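Local coordinates for protein receptor-type adenylate cyclase GRESAG 4.3 (Trypanosoma brucei, PDB 1FX4) that converts ATP to cyclic AMP and diphosphate with magnesium, as the catalytic domain of a membrane-spanning class III adenylyl cyclase that could act as a receptor, at residues V13-T18 with N162-T167; V38-R43 with L86-E91; S47-Y52 with D62-A67; E80-F85 with G174-T179. All blocks are in the same frame, centred on the assembly; numbering follows the deposited sequence.

Contact 1 of 4, residues V13-T18 with N162-T167; sequences VTLIFT and NMAART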
loop_
_atom_site.group_PDB
_atom_site.type_symbol
_atom_site.label_atom_id
_atom_site.label_comp_id
_atom_site.label_asym_id
_atom_site.label_seq_id
_atom_site.Cartn_x
_atom_site.Cartn_y
_atom_site.Cartn_z
ATOM N N VAL A 13 22.225 -1.520 -5.052
ATOM C CA VAL A 13 21.338 -0.561 -4.415
ATOM C C VAL A 13 21.017 -1.029 -2.996
ATOM O O VAL A 13 20.921 -2.225 -2.740
ATOM C CB VAL A 13 20.011 -0.444 -5.192
ATOM C CG1 VAL A 13 19.069 0.530 -4.489
ATOM C CG2 VAL A 13 20.272 0.024 -6.636
ATOM N N THR A 14 20.927 -0.086 -2.068
ATOM C CA THR A 14 20.555 -0.434 -0.705
ATOM C C THR A 14 19.126 0.046 -0.548
ATOM O O THR A 14 18.814 1.221 -0.779
ATOM C CB THR A 14 21.445 0.237 0.359
ATOM O OG1 THR A 14 22.798 -0.196 0.180
ATOM C CG2 THR A 14 20.993 -0.177 1.760
ATOM N N LEU A 15 18.250 -0.889 -0.210
ATOM C CA LEU A 15 16.858 -0.563 -0.031
ATOM C C LEU A 15 16.492 -0.637 1.435
ATOM O O LEU A 15 16.973 -1.502 2.161
ATOM C CB LEU A 15 15.986 -1.533 -0.826
ATOM C CG LEU A 15 16.144 -1.424 -2.338
ATOM C CD1 LEU A 15 15.313 -2.526 -2.978
ATOM C CD2 LEU A 15 15.682 -0.048 -2.809
ATOM N N ILE A 16 15.660 0.304 1.859
ATOM C CA ILE A 16 15.175 0.354 3.229
ATOM C C ILE A 16 13.658 0.320 3.172
ATOM O O ILE A 16 13.050 1.092 2.424
ATOM C CB ILE A 16 15.525 1.683 3.928
ATOM C CG1 ILE A 16 17.028 1.945 3.902
ATOM C CG2 ILE A 16 14.995 1.659 5.373
ATOM C CD1 ILE A 16 17.375 3.369 4.334
ATOM N N PHE A 17 13.050 -0.619 3.886
ATOM C CA PHE A 17 11.600 -0.663 3.971
ATOM C C PHE A 17 11.235 -0.373 5.423
ATOM O O PHE A 17 11.894 -0.853 6.338
ATOM C CB PHE A 17 11.031 -2.030 3.552
ATOM C CG PHE A 17 10.833 -2.173 2.068
ATOM C CD1 PHE A 17 11.869 -2.609 1.264
ATOM C CD2 PHE A 17 9.606 -1.878 1.482
ATOM C CE1 PHE A 17 11.685 -2.757 -0.111
ATOM C CE2 PHE A 17 9.419 -2.027 0.103
ATOM C CZ PHE A 17 10.463 -2.468 -0.685
ATOM N N THR A 18 10.205 0.439 5.628
ATOM C CA THR A 18 9.755 0.753 6.976
ATOM C C THR A 18 8.264 0.577 7.072
ATOM O O THR A 18 7.569 0.630 6.064
ATOM C CB THR A 18 10.018 2.221 7.355
ATOM O OG1 THR A 18 9.100 3.082 6.660
ATOM C CG2 THR A 18 11.457 2.628 7.013
ATOM N N ASN A 162 12.438 -7.493 -3.059
ATOM C CA ASN A 162 11.617 -8.438 -2.298
ATOM C C ASN A 162 12.328 -8.882 -1.022
ATOM O O ASN A 162 11.696 -9.113 0.008
ATOM C CB ASN A 162 11.257 -9.652 -3.164
ATOM C CG ASN A 162 10.652 -9.251 -4.509
ATOM O OD1 ASN A 162 9.978 -8.219 -4.624
ATOM N ND2 ASN A 162 10.912 -10.059 -5.542
ATOM N N MET A 163 13.652 -8.989 -1.090
ATOM C CA MET A 163 14.455 -9.384 0.059
ATOM C C MET A 163 14.399 -8.290 1.126
ATOM O O MET A 163 14.270 -8.574 2.316
ATOM C CB MET A 163 15.904 -9.620 -0.364
ATOM C CG MET A 163 16.824 -9.983 0.771
ATOM S SD MET A 163 16.347 -11.554 1.480
ATOM C CE MET A 163 16.833 -12.661 0.133
ATOM N N ALA A 164 14.517 -7.038 0.689
ATOM C CA ALA A 164 14.469 -5.903 1.613
ATOM C C ALA A 164 13.098 -5.850 2.288
ATOM O O ALA A 164 12.993 -5.627 3.495
ATOM C CB ALA A 164 14.726 -4.610 0.872
ATOM N N ALA A 165 12.054 -6.079 1.496
ATOM C CA ALA A 165 10.682 -6.053 1.991
ATOM C C ALA A 165 10.426 -7.155 3.010
ATOM O O ALA A 165 9.827 -6.917 4.054
ATOM C CB ALA A 165 9.704 -6.158 0.831
ATOM N N ARG A 166 10.879 -8.368 2.718
ATOM C CA ARG A 166 10.661 -9.456 3.657
ATOM C C ARG A 166 11.499 -9.317 4.924
ATOM O O ARG A 166 11.093 -9.761 5.988
ATOM C CB ARG A 166 10.832 -10.810 2.964
ATOM C CG ARG A 166 9.655 -11.061 2.021
ATOM C CD ARG A 166 9.863 -12.243 1.118
ATOM N NE ARG A 166 11.131 -12.159 0.395
ATOM C CZ ARG A 166 11.304 -12.562 -0.860
ATOM N NH1 ARG A 166 10.288 -13.076 -1.542
ATOM N NH2 ARG A 166 12.501 -12.473 -1.426
ATOM N N THR A 167 12.618 -8.604 4.821
ATOM C CA THR A 167 13.475 -8.375 5.984
ATOM C C THR A 167 12.726 -7.425 6.922
ATOM O O THR A 167 12.663 -7.644 8.132
ATOM C CB THR A 167 14.830 -7.782 5.560
ATOM O OG1 THR A 167 15.550 -8.771 4.819
ATOM C CG2 THR A 167 15.656 -7.371 6.774
#

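Contact 2 of 4, residues V38-R43 with L86-E91; sequences VATHHR and LRLDWE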
loop_
_atom_site.group_PDB
_atom_site.type_symbol
_atom_site.label_atom_id
_atom_site.label_comp_id
_atom_site.label_asym_id
_atom_site.label_seq_id
_atom_site.Cartn_x
_atom_site.Cartn_y
_atom_site.Cartn_z
ATOM N N VAL A 38 0.966 10.117 12.379
ATOM C CA VAL A 38 1.472 9.601 11.116
ATOM C C VAL A 38 2.027 10.724 10.248
ATOM O O VAL A 38 3.011 10.530 9.548
ATOM C CB VAL A 38 0.408 8.803 10.337
ATOM C CG1 VAL A 38 0.949 8.418 8.963
ATOM C CG2 VAL A 38 0.043 7.551 11.119
ATOM N N ALA A 39 1.399 11.894 10.306
ATOM C CA ALA A 39 1.874 13.034 9.530
ATOM C C ALA A 39 3.263 13.410 10.057
ATOM O O ALA A 39 4.153 13.730 9.282
ATOM C CB ALA A 39 0.910 14.213 9.668
ATOM N N THR A 40 3.439 13.340 11.375
ATOM C CA THR A 40 4.726 13.655 12.002
ATOM C C THR A 40 5.747 12.610 11.542
ATOM O O THR A 40 6.868 12.942 11.151
ATOM C CB THR A 40 4.592 13.658 13.542
ATOM O OG1 THR A 40 3.681 14.698 13.925
ATOM C CG2 THR A 40 5.930 13.891 14.218
ATOM N N HIS A 41 5.323 11.347 11.558
ATOM C CA HIS A 41 6.147 10.220 11.130
ATOM C C HIS A 41 6.669 10.487 9.717
ATOM O O HIS A 41 7.881 10.372 9.472
ATOM C CB HIS A 41 5.284 8.937 11.207
ATOM C CG HIS A 41 5.767 7.794 10.366
ATOM N ND1 HIS A 41 5.467 7.677 9.027
ATOM C CD2 HIS A 41 6.401 6.646 10.711
ATOM C CE1 HIS A 41 5.893 6.507 8.583
ATOM N NE2 HIS A 41 6.462 5.862 9.586
ATOM N N HIS A 42 5.778 10.889 8.805
ATOM C CA HIS A 42 6.207 11.167 7.424
ATOM C C HIS A 42 7.201 12.327 7.345
ATOM O O HIS A 42 8.163 12.285 6.581
ATOM C CB HIS A 42 5.022 11.473 6.519
ATOM C CG HIS A 42 4.279 10.253 6.073
ATOM N ND1 HIS A 42 4.174 9.124 6.853
ATOM C CD2 HIS A 42 3.633 9.972 4.916
ATOM C CE1 HIS A 42 3.496 8.198 6.199
ATOM N NE2 HIS A 42 3.154 8.686 5.019
ATOM N N ARG A 43 6.945 13.373 8.118
ATOM C CA ARG A 43 7.849 14.527 8.105
ATOM C C ARG A 43 9.231 14.153 8.627
ATOM O O ARG A 43 10.239 14.561 8.061
ATOM C CB ARG A 43 7.288 15.683 8.937
ATOM C CG ARG A 43 6.308 16.557 8.222
ATOM C CD ARG A 43 6.135 17.888 8.962
ATOM N NE ARG A 43 6.050 17.708 10.411
ATOM C CZ ARG A 43 4.950 17.351 11.073
ATOM N NH1 ARG A 43 3.810 17.140 10.428
ATOM N NH2 ARG A 43 5.007 17.175 12.388
ATOM N N LEU A 86 12.246 8.230 19.015
ATOM C CA LEU A 86 12.314 8.048 20.465
ATOM C C LEU A 86 12.369 9.391 21.196
ATOM O O LEU A 86 11.713 9.582 22.217
ATOM C CB LEU A 86 13.557 7.231 20.857
ATOM C CG LEU A 86 13.937 7.210 22.348
ATOM C CD1 LEU A 86 12.813 6.580 23.183
ATOM C CD2 LEU A 86 15.229 6.459 22.540
ATOM N N ARG A 87 13.141 10.322 20.645
ATOM C CA ARG A 87 13.320 11.628 21.272
ATOM C C ARG A 87 12.196 12.632 21.072
ATOM O O ARG A 87 12.017 13.525 21.900
ATOM C CB ARG A 87 14.676 12.219 20.866
ATOM C CG ARG A 87 15.845 11.386 21.386
ATOM C CD ARG A 87 17.201 11.832 20.829
ATOM N NE ARG A 87 18.279 10.963 21.315
ATOM C CZ ARG A 87 19.429 10.736 20.675
ATOM N NH1 ARG A 87 19.679 11.316 19.502
ATOM N NH2 ARG A 87 20.324 9.903 21.200
ATOM N N LEU A 88 11.400 12.467 20.016
ATOM C CA LEU A 88 10.303 13.389 19.753
ATOM C C LEU A 88 9.213 13.380 20.823
ATOM O O LEU A 88 8.893 12.328 21.370
ATOM C CB LEU A 88 9.649 13.056 18.415
ATOM C CG LEU A 88 8.659 14.147 18.004
ATOM C CD1 LEU A 88 9.180 14.861 16.767
ATOM C CD2 LEU A 88 7.277 13.565 17.759
ATOM N N ASP A 89 8.667 14.555 21.142
ATOM C CA ASP A 89 7.566 14.637 22.089
ATOM C C ASP A 89 6.321 14.474 21.227
ATOM O O ASP A 89 5.961 15.379 20.472
ATOM C CB ASP A 89 7.526 15.987 22.816
ATOM C CG ASP A 89 6.258 16.171 23.665
ATOM O OD1 ASP A 89 5.487 15.196 23.868
ATOM O OD2 ASP A 89 6.033 17.303 24.145
ATOM N N TRP A 90 5.688 13.309 21.341
ATOM C CA TRP A 90 4.493 12.980 20.578
ATOM C C TRP A 90 3.234 13.632 21.128
ATOM O O TRP A 90 2.165 13.559 20.504
ATOM C CB TRP A 90 4.325 11.463 20.518
ATOM C CG TRP A 90 5.418 10.808 19.744
ATOM C CD1 TRP A 90 6.621 10.389 20.222
ATOM C CD2 TRP A 90 5.424 10.539 18.339
ATOM N NE1 TRP A 90 7.382 9.877 19.206
ATOM C CE2 TRP A 90 6.672 9.957 18.039
ATOM C CE3 TRP A 90 4.497 10.740 17.305
ATOM C CZ2 TRP A 90 7.022 9.569 16.738
ATOM C CZ3 TRP A 90 4.841 10.358 16.018
ATOM C CH2 TRP A 90 6.099 9.778 15.744
ATOM N N GLU A 91 3.369 14.259 22.300
ATOM C CA GLU A 91 2.266 14.961 22.955
ATOM C C GLU A 91 1.128 14.039 23.362
ATOM O O GLU A 91 -0.029 14.449 23.397
ATOM C CB GLU A 91 1.730 16.091 22.068
ATOM C CG GLU A 91 2.753 17.150 21.683
ATOM C CD GLU A 91 2.172 18.197 20.738
ATOM O OE1 GLU A 91 0.977 18.540 20.896
ATOM O OE2 GLU A 91 2.896 18.669 19.826
#

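Contact 3 of 4, residues S47-Y52 with D62-A67; sequences SLITRY and DSFMIA. With MG (magnesium ion), chain B.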
loop_
_atom_site.group_PDB
_atom_site.type_symbol
_atom_site.label_atom_id
_atom_site.label_comp_id
_atom_site.label_asym_id
_atom_site.label_seq_id
_atom_site.Cartn_x
_atom_site.Cartn_y
_atom_site.Cartn_z
ATOM N N SER A 47 12.713 14.107 6.327
ATOM C CA SER A 47 13.849 14.956 6.701
ATOM C C SER A 47 15.115 14.111 6.681
ATOM O O SER A 47 16.184 14.590 6.308
ATOM C CB SER A 47 13.671 15.539 8.110
ATOM O OG SER A 47 12.510 16.349 8.184
ATOM N N LEU A 48 14.996 12.865 7.137
ATOM C CA LEU A 48 16.125 11.940 7.184
ATOM C C LEU A 48 16.538 11.529 5.777
ATOM O O LEU A 48 17.739 11.415 5.484
ATOM C CB LEU A 48 15.768 10.706 8.014
ATOM C CG LEU A 48 15.630 11.009 9.505
ATOM C CD1 LEU A 48 15.016 9.831 10.238
ATOM C CD2 LEU A 48 17.004 11.337 10.071
ATOM N N ILE A 49 15.544 11.263 4.925
ATOM C CA ILE A 49 15.805 10.905 3.538
ATOM C C ILE A 49 16.660 12.023 2.905
ATOM O O ILE A 49 17.677 11.757 2.267
ATOM C CB ILE A 49 14.489 10.738 2.745
ATOM C CG1 ILE A 49 13.784 9.437 3.177
ATOM C CG2 ILE A 49 14.774 10.681 1.244
ATOM C CD1 ILE A 49 12.450 9.197 2.481
ATOM N N THR A 50 16.262 13.265 3.135
ATOM C CA THR A 50 16.998 14.407 2.585
ATOM C C THR A 50 18.383 14.515 3.216
ATOM O O THR A 50 19.390 14.632 2.520
ATOM C CB THR A 50 16.209 15.725 2.785
ATOM O OG1 THR A 50 14.964 15.639 2.085
ATOM C CG2 THR A 50 16.985 16.907 2.229
ATOM N N ARG A 51 18.443 14.406 4.534
ATOM C CA ARG A 51 19.712 14.499 5.255
ATOM C C ARG A 51 20.751 13.466 4.823
ATOM O O ARG A 51 21.944 13.782 4.699
ATOM C CB ARG A 51 19.454 14.407 6.759
ATOM C CG ARG A 51 20.680 14.331 7.623
ATOM C CD ARG A 51 20.340 14.845 9.009
ATOM N NE ARG A 51 21.089 14.152 10.051
ATOM C CZ ARG A 51 20.707 14.088 11.324
ATOM N NH1 ARG A 51 19.581 14.686 11.715
ATOM N NH2 ARG A 51 21.429 13.393 12.195
ATOM N N TYR A 52 20.306 12.244 4.553
ATOM C CA TYR A 52 21.223 11.190 4.156
ATOM C C TYR A 52 21.296 10.936 2.660
ATOM O O TYR A 52 21.859 9.931 2.211
ATOM C CB TYR A 52 20.933 9.919 4.957
ATOM C CG TYR A 52 21.290 10.105 6.409
ATOM C CD1 TYR A 52 20.307 10.317 7.376
ATOM C CD2 TYR A 52 22.632 10.147 6.810
ATOM C CE1 TYR A 52 20.648 10.564 8.712
ATOM C CE2 TYR A 52 22.982 10.397 8.133
ATOM C CZ TYR A 52 21.988 10.604 9.076
ATOM O OH TYR A 52 22.335 10.848 10.385
ATOM N N ASP A 62 1.442 3.706 5.693
ATOM C CA ASP A 62 2.472 4.378 6.471
ATOM C C ASP A 62 3.826 3.725 6.266
ATOM O O ASP A 62 4.742 3.895 7.072
ATOM C CB ASP A 62 2.102 4.434 7.947
ATOM C CG ASP A 62 1.364 3.209 8.409
ATOM O OD1 ASP A 62 1.724 2.090 7.993
ATOM O OD2 ASP A 62 0.412 3.372 9.197
ATOM N N SER A 63 3.938 2.959 5.189
ATOM C CA SER A 63 5.175 2.275 4.860
ATOM C C SER A 63 6.016 3.093 3.885
ATOM O O SER A 63 5.480 3.695 2.948
ATOM C CB SER A 63 4.870 0.917 4.237
ATOM O OG SER A 63 6.053 0.313 3.758
ATOM N N PHE A 64 7.325 3.133 4.113
ATOM C CA PHE A 64 8.227 3.852 3.213
ATOM C C PHE A 64 9.146 2.860 2.524
ATOM O O PHE A 64 9.533 1.839 3.101
ATOM C CB PHE A 64 9.129 4.844 3.976
ATOM C CG PHE A 64 8.559 6.220 4.097
ATOM C CD1 PHE A 64 7.706 6.537 5.148
ATOM C CD2 PHE A 64 8.890 7.207 3.174
ATOM C CE1 PHE A 64 7.186 7.828 5.283
ATOM C CE2 PHE A 64 8.375 8.506 3.300
ATOM C CZ PHE A 64 7.524 8.814 4.354
ATOM N N MET A 65 9.458 3.150 1.269
ATOM C CA MET A 65 10.425 2.363 0.529
ATOM C C MET A 65 11.461 3.420 0.159
ATOM O O MET A 65 11.138 4.421 -0.501
ATOM C CB MET A 65 9.832 1.769 -0.734
ATOM C CG MET A 65 10.853 0.939 -1.499
ATOM S SD MET A 65 10.160 0.248 -2.999
ATOM C CE MET A 65 11.657 -0.428 -3.763
ATOM N N ILE A 66 12.683 3.216 0.626
ATOM C CA ILE A 66 13.759 4.173 0.399
ATOM C C ILE A 66 14.936 3.479 -0.270
ATOM O O ILE A 66 15.248 2.328 0.050
ATOM C CB ILE A 66 14.200 4.779 1.765
ATOM C CG1 ILE A 66 13.003 5.460 2.446
ATOM C CG2 ILE A 66 15.320 5.790 1.574
ATOM C CD1 ILE A 66 13.214 5.758 3.922
ATOM N N ALA A 67 15.561 4.166 -1.226
ATOM C CA ALA A 67 16.716 3.618 -1.926
ATOM C C ALA A 67 17.906 4.519 -1.637
ATOM O O ALA A 67 17.741 5.721 -1.449
ATOM C CB ALA A 67 16.456 3.559 -3.432
HETATM MG MG MG B . 1.520 -0.163 7.259
HETATM O O HOH W 1 1.833 -1.021 9.537
HETATM O O HOH W 2 1.183 -2.571 6.962
HETATM O O HOH W 3 1.730 -0.226 4.772
#

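Contact 4 of 4, residues E80-F85 with G174-T179; sequences ELQLCF and GQVLMT. Unlike the reference sequence in segment 80-85: Cys84 (reference Arg).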
loop_
_atom_site.group_PDB
_atom_site.type_symbol
_atom_site.label_atom_id
_atom_site.label_comp_id
_atom_site.label_asym_id
_atom_site.label_seq_id
_atom_site.Cartn_x
_atom_site.Cartn_y
_atom_site.Cartn_z
ATOM N N GLU A 80 19.204 6.844 12.863
ATOM C CA GLU A 80 18.695 8.146 13.253
ATOM C C GLU A 80 17.172 8.125 13.304
ATOM O O GLU A 80 16.562 8.826 14.106
ATOM C CB GLU A 80 19.189 9.237 12.305
ATOM C CG GLU A 80 19.221 10.607 12.956
ATOM C CD GLU A 80 20.045 10.625 14.250
ATOM O OE1 GLU A 80 19.640 11.348 15.190
ATOM O OE2 GLU A 80 21.083 9.915 14.327
ATOM N N LEU A 81 16.563 7.297 12.463
ATOM C CA LEU A 81 15.111 7.188 12.479
ATOM C C LEU A 81 14.674 6.737 13.877
ATOM O O LEU A 81 13.862 7.394 14.505
ATOM C CB LEU A 81 14.633 6.207 11.402
ATOM C CG LEU A 81 13.117 6.089 11.175
ATOM C CD1 LEU A 81 12.879 5.415 9.832
ATOM C CD2 LEU A 81 12.433 5.303 12.279
ATOM N N GLN A 82 15.222 5.627 14.371
ATOM C CA GLN A 82 14.836 5.130 15.690
ATOM C C GLN A 82 15.074 6.160 16.805
ATOM O O GLN A 82 14.200 6.364 17.678
ATOM C CB GLN A 82 15.565 3.833 16.008
ATOM C CG GLN A 82 15.257 2.709 15.016
ATOM C CD GLN A 82 13.799 2.305 15.060
ATOM O OE1 GLN A 82 13.095 2.609 16.022
ATOM N NE2 GLN A 82 13.338 1.611 14.017
ATOM N N LEU A 83 16.225 6.832 16.745
ATOM C CA LEU A 83 16.556 7.838 17.745
ATOM C C LEU A 83 15.645 9.066 17.688
ATOM O O LEU A 83 15.213 9.566 18.724
ATOM C CB LEU A 83 18.025 8.243 17.613
ATOM C CG LEU A 83 18.999 7.132 18.019
ATOM C CD1 LEU A 83 20.398 7.434 17.527
ATOM C CD2 LEU A 83 18.971 6.947 19.549
ATOM N N CYS A 84 15.349 9.541 16.480
ATOM C CA CYS A 84 14.492 10.707 16.299
ATOM C C CYS A 84 13.092 10.423 16.825
ATOM O O CYS A 84 12.530 11.210 17.574
ATOM C CB CYS A 84 14.419 11.104 14.817
ATOM S SG CYS A 84 15.960 11.921 14.198
ATOM N N PHE A 85 12.545 9.274 16.455
ATOM C CA PHE A 85 11.205 8.896 16.914
ATOM C C PHE A 85 11.162 8.735 18.433
ATOM O O PHE A 85 10.172 9.085 19.078
ATOM C CB PHE A 85 10.769 7.598 16.228
ATOM C CG PHE A 85 10.149 7.809 14.878
ATOM C CD1 PHE A 85 10.890 8.315 13.816
ATOM C CD2 PHE A 85 8.812 7.492 14.663
ATOM C CE1 PHE A 85 10.305 8.519 12.563
ATOM C CE2 PHE A 85 8.220 7.696 13.408
ATOM C CZ PHE A 85 8.971 8.201 12.360
ATOM N N GLY A 174 10.426 -0.730 16.272
ATOM C CA GLY A 174 11.601 -0.188 16.944
ATOM C C GLY A 174 12.871 -0.960 16.641
ATOM O O GLY A 174 13.951 -0.624 17.144
ATOM N N GLN A 175 12.759 -1.985 15.804
ATOM C CA GLN A 175 13.903 -2.820 15.442
ATOM C C GLN A 175 14.392 -2.528 14.023
ATOM O O GLN A 175 13.600 -2.201 13.124
ATOM C CB GLN A 175 13.530 -4.303 15.572
ATOM C CG GLN A 175 14.699 -5.280 15.553
ATOM C CD GLN A 175 14.265 -6.728 15.839
ATOM O OE1 GLN A 175 15.053 -7.546 16.354
ATOM N NE2 GLN A 175 13.022 -7.048 15.513
ATOM N N VAL A 176 15.708 -2.584 13.846
ATOM C CA VAL A 176 16.314 -2.359 12.534
ATOM C C VAL A 176 17.100 -3.610 12.183
ATOM O O VAL A 176 17.997 -4.020 12.926
ATOM C CB VAL A 176 17.297 -1.157 12.537
ATOM C CG1 VAL A 176 17.963 -1.029 11.187
ATOM C CG2 VAL A 176 16.559 0.138 12.875
ATOM N N LEU A 177 16.719 -4.249 11.082
ATOM C CA LEU A 177 17.389 -5.455 10.633
ATOM C C LEU A 177 18.129 -5.213 9.344
ATOM O O LEU A 177 17.625 -4.566 8.446
ATOM C CB LEU A 177 16.396 -6.601 10.387
ATOM C CG LEU A 177 15.583 -7.100 11.574
ATOM C CD1 LEU A 177 14.778 -8.304 11.131
ATOM C CD2 LEU A 177 16.509 -7.452 12.722
ATOM N N MET A 178 19.328 -5.770 9.266
ATOM C CA MET A 178 20.137 -5.675 8.068
ATOM C C MET A 178 20.445 -7.092 7.673
ATOM O O MET A 178 20.753 -7.924 8.524
ATOM C CB MET A 178 21.472 -4.978 8.353
ATOM C CG MET A 178 21.367 -3.584 8.898
ATOM S SD MET A 178 23.048 -2.996 9.274
ATOM C CE MET A 178 23.385 -3.905 10.781
ATOM N N THR A 179 20.368 -7.379 6.384
ATOM C CA THR A 179 20.724 -8.708 5.925
ATOM C C THR A 179 22.252 -8.753 5.932
ATOM O O THR A 179 22.918 -7.709 6.034
ATOM C CB THR A 179 20.279 -8.941 4.481
ATOM O OG1 THR A 179 20.922 -7.972 3.639
ATOM C CG2 THR A 179 18.765 -8.801 4.360
#

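Contact 1 of 4, residues V13-T18 with N162-T167
The phenyl ring of Phe17 lies with one face against helix 159-170 and part of its edge against the same helix turn. Over that face sits Ala165, its CB 4.0 Å from the ring centroid and only 7° off the ring normal, a CH-pi contact. Ala165 CA covers the rim of the same face nearer to CG. Against the opposite face, toward CZ, lies Met65 of the adjacent strand 63-68. At the edge, close to the ring plane, the methyl of Ala164 meets the ring, with Phe17 CD1 3.5 Å from Ala164 CB. Two consecutive alanines therefore hold one ring from two directions, and the backbone between them comes close as well, Ala165 N lying 3.5 Å from Phe17 CD1. Phe17, two residues before the magnesium ligand Asp19, reaches the helix with CG anti to its carbonyl carbon (chi1 -85°).

Two residues earlier on the strand, Leu15 CB touches Ala164 CB at 3.7 Å, so this one methyl fills the angle between Leu15 and Phe17. The small alanines are consistent with the close approach, 7.5 Å between the axes of segments 13-18 and 162-167, which lie at 35° to each other. Within the helix, Thr167 OG1 bonds to Met163 O at 2.8 Å, on the opposite face of that carbonyl from Thr167 N. Between the two segments the contact is apolar and CH-pi only; with no polar bond across, the fit rests on close packing of methyls on the ring.

Contact 2 of 4, residues V38-R43 with L86-E91
Thr40 of helix 34-51 meets Leu88 and Trp90, so the contact joins helix 34-51 to the turn leaving helix 71-87 in the class III cyclase catalytic domain. The close part gathers round one methyl. Thr40 CG2 and Leu88 CD2 meet tip to tip at 3.8 Å, and the six-membered end of the Trp90 indole comes in obliquely, its CZ3 4.1 Å from Thr40 CG2. With CG2 anti to its backbone N, Thr40 directs this methyl across the gap, while its hydroxyl turns back to Asp36 O of its own helix. Leu88 CD2 also covers the centre of one face of the Trp90 ring, 3.6 Å above the plane. Behind this, Trp90 NE1 is bonded to Phe85 O, which ties the indole to the C-terminal end of helix 71-87.

The outer side is looser and polar. Arg43 is exposed; its guanidinium lies with one face over Thr40 CA, and its NH2 makes only a weak hydrogen bond to Thr40 OG1. Asp89 and Glu91 are exposed too. An Asx turn orders the chain between them: Glu91 N donates to Asp89 OD1 at 2.8 Å, meeting the oxygen from above the carboxylate plane.

Contact 3 of 4, residues S47-Y52 with D62-A67
Ile49, in the last turn of helix 34-51, packs on Ile66 and Phe64 of strand 63-68, a helix laid on the central sheet of the class III cyclase fold. The two isoleucines run across each other at a slant, with the CG1-CD1 arm of each lying against that of the other. Ile49 CD1 is 3.8 Å from Ile66 CG1, and Ile49 CG1 is equally near Ile66 CD1. Both arms stand anti to their own carbonyl carbons (chi1 -72° for Ile49 and -58° for Ile66), which brings them into the gap between helix and strand. The same Ile49 CD1 also approaches the Phe64 ring obliquely, 4.1 Å from CD2. Ile49 thus sits over two strand residues that project from one side of the sheet; Met65, between them, points to the other side, towards Phe17.

All three touching residues are buried, and no hydrogen bond passes between the segments. The Phe64 ring has a further partner in His42, an edge-to-face neighbour from the same helix as Ile49.

Just before the strand, and apart from this apolar contact, Asp62 binds magnesium. It shares the ion with Asp19 of the adjacent strand 13-20, and three waters are bound to the ion as well. Asp62 uses one carboxylate oxygen for this, OD1 standing 2.4 Å from the magnesium.

Contact 4 of 4, residues E80-F85 with G174-T179
The chain enters strand 176-179 through Gly174, which has a positive phi (83°, psi 1°), and the nearest alpha carbons across the contact are those of Gly174 and Gln82, 6.3 Å apart. Gln82 of helix 71-87 carries the contact. Its chain bends at chi2 (-64°), laying the amide along the backbone of Gly174: OE1 is 3.3 Å from Gly174 CA, and CD is 3.6 Å from Gly174 O. Nearer the backbone, Gln82 CG packs on Val176 CG2 at 3.6 Å. The two side chains slide past each other in opposite directions, which also brings Gln82 NE2 within 3.7 Å of Val176 CG2.

This buried amide makes no hydrogen bond to segment 174-179. Its polar ends are satisfied by other parts of the chain: NE2 donates to Val134 O on the neighbouring strand, and OE1 accepts from Arg222 NH1. The same Arg222 nitrogen also bonds to Gly174 O, so the glutamine and the glycine carbonyl share one cationic partner; its positive charge would probably polarise both oxygens. Val134 is joined to Gly174 through the backbone as well, tying Gln82 to the strand pairing beside it. The arrangement is that of a helix packed on the central sheet of the class III nucleotidyl cyclase fold, with a buried glutamine joining helix 71-87 to the entry and first residue of strand 176-179.

How the contacts relate
The touching residues of contacts 3 and 4 are all buried, whereas contacts 1 and 2 are partly buried and lie on opposite sides of the chain's centre. Contacts 1, 3 and 4 rest on one central sheet; the strands of contacts 1 and 3 are neighbours, paired by Ile16 N to Ile66 O. Helix 34-51 serves contacts 2 and 3, and helix 71-87 carries contact 4 and leads into the turn of contact 2. Chemistry follows position: aliphatic and aromatic side chains near a metal ligand in contact 3, alanine against an aromatic ring in contact 1, a buried amide in contact 4, and a threonine methyl against leucine and indole, with a charged, exposed margin, in contact 2.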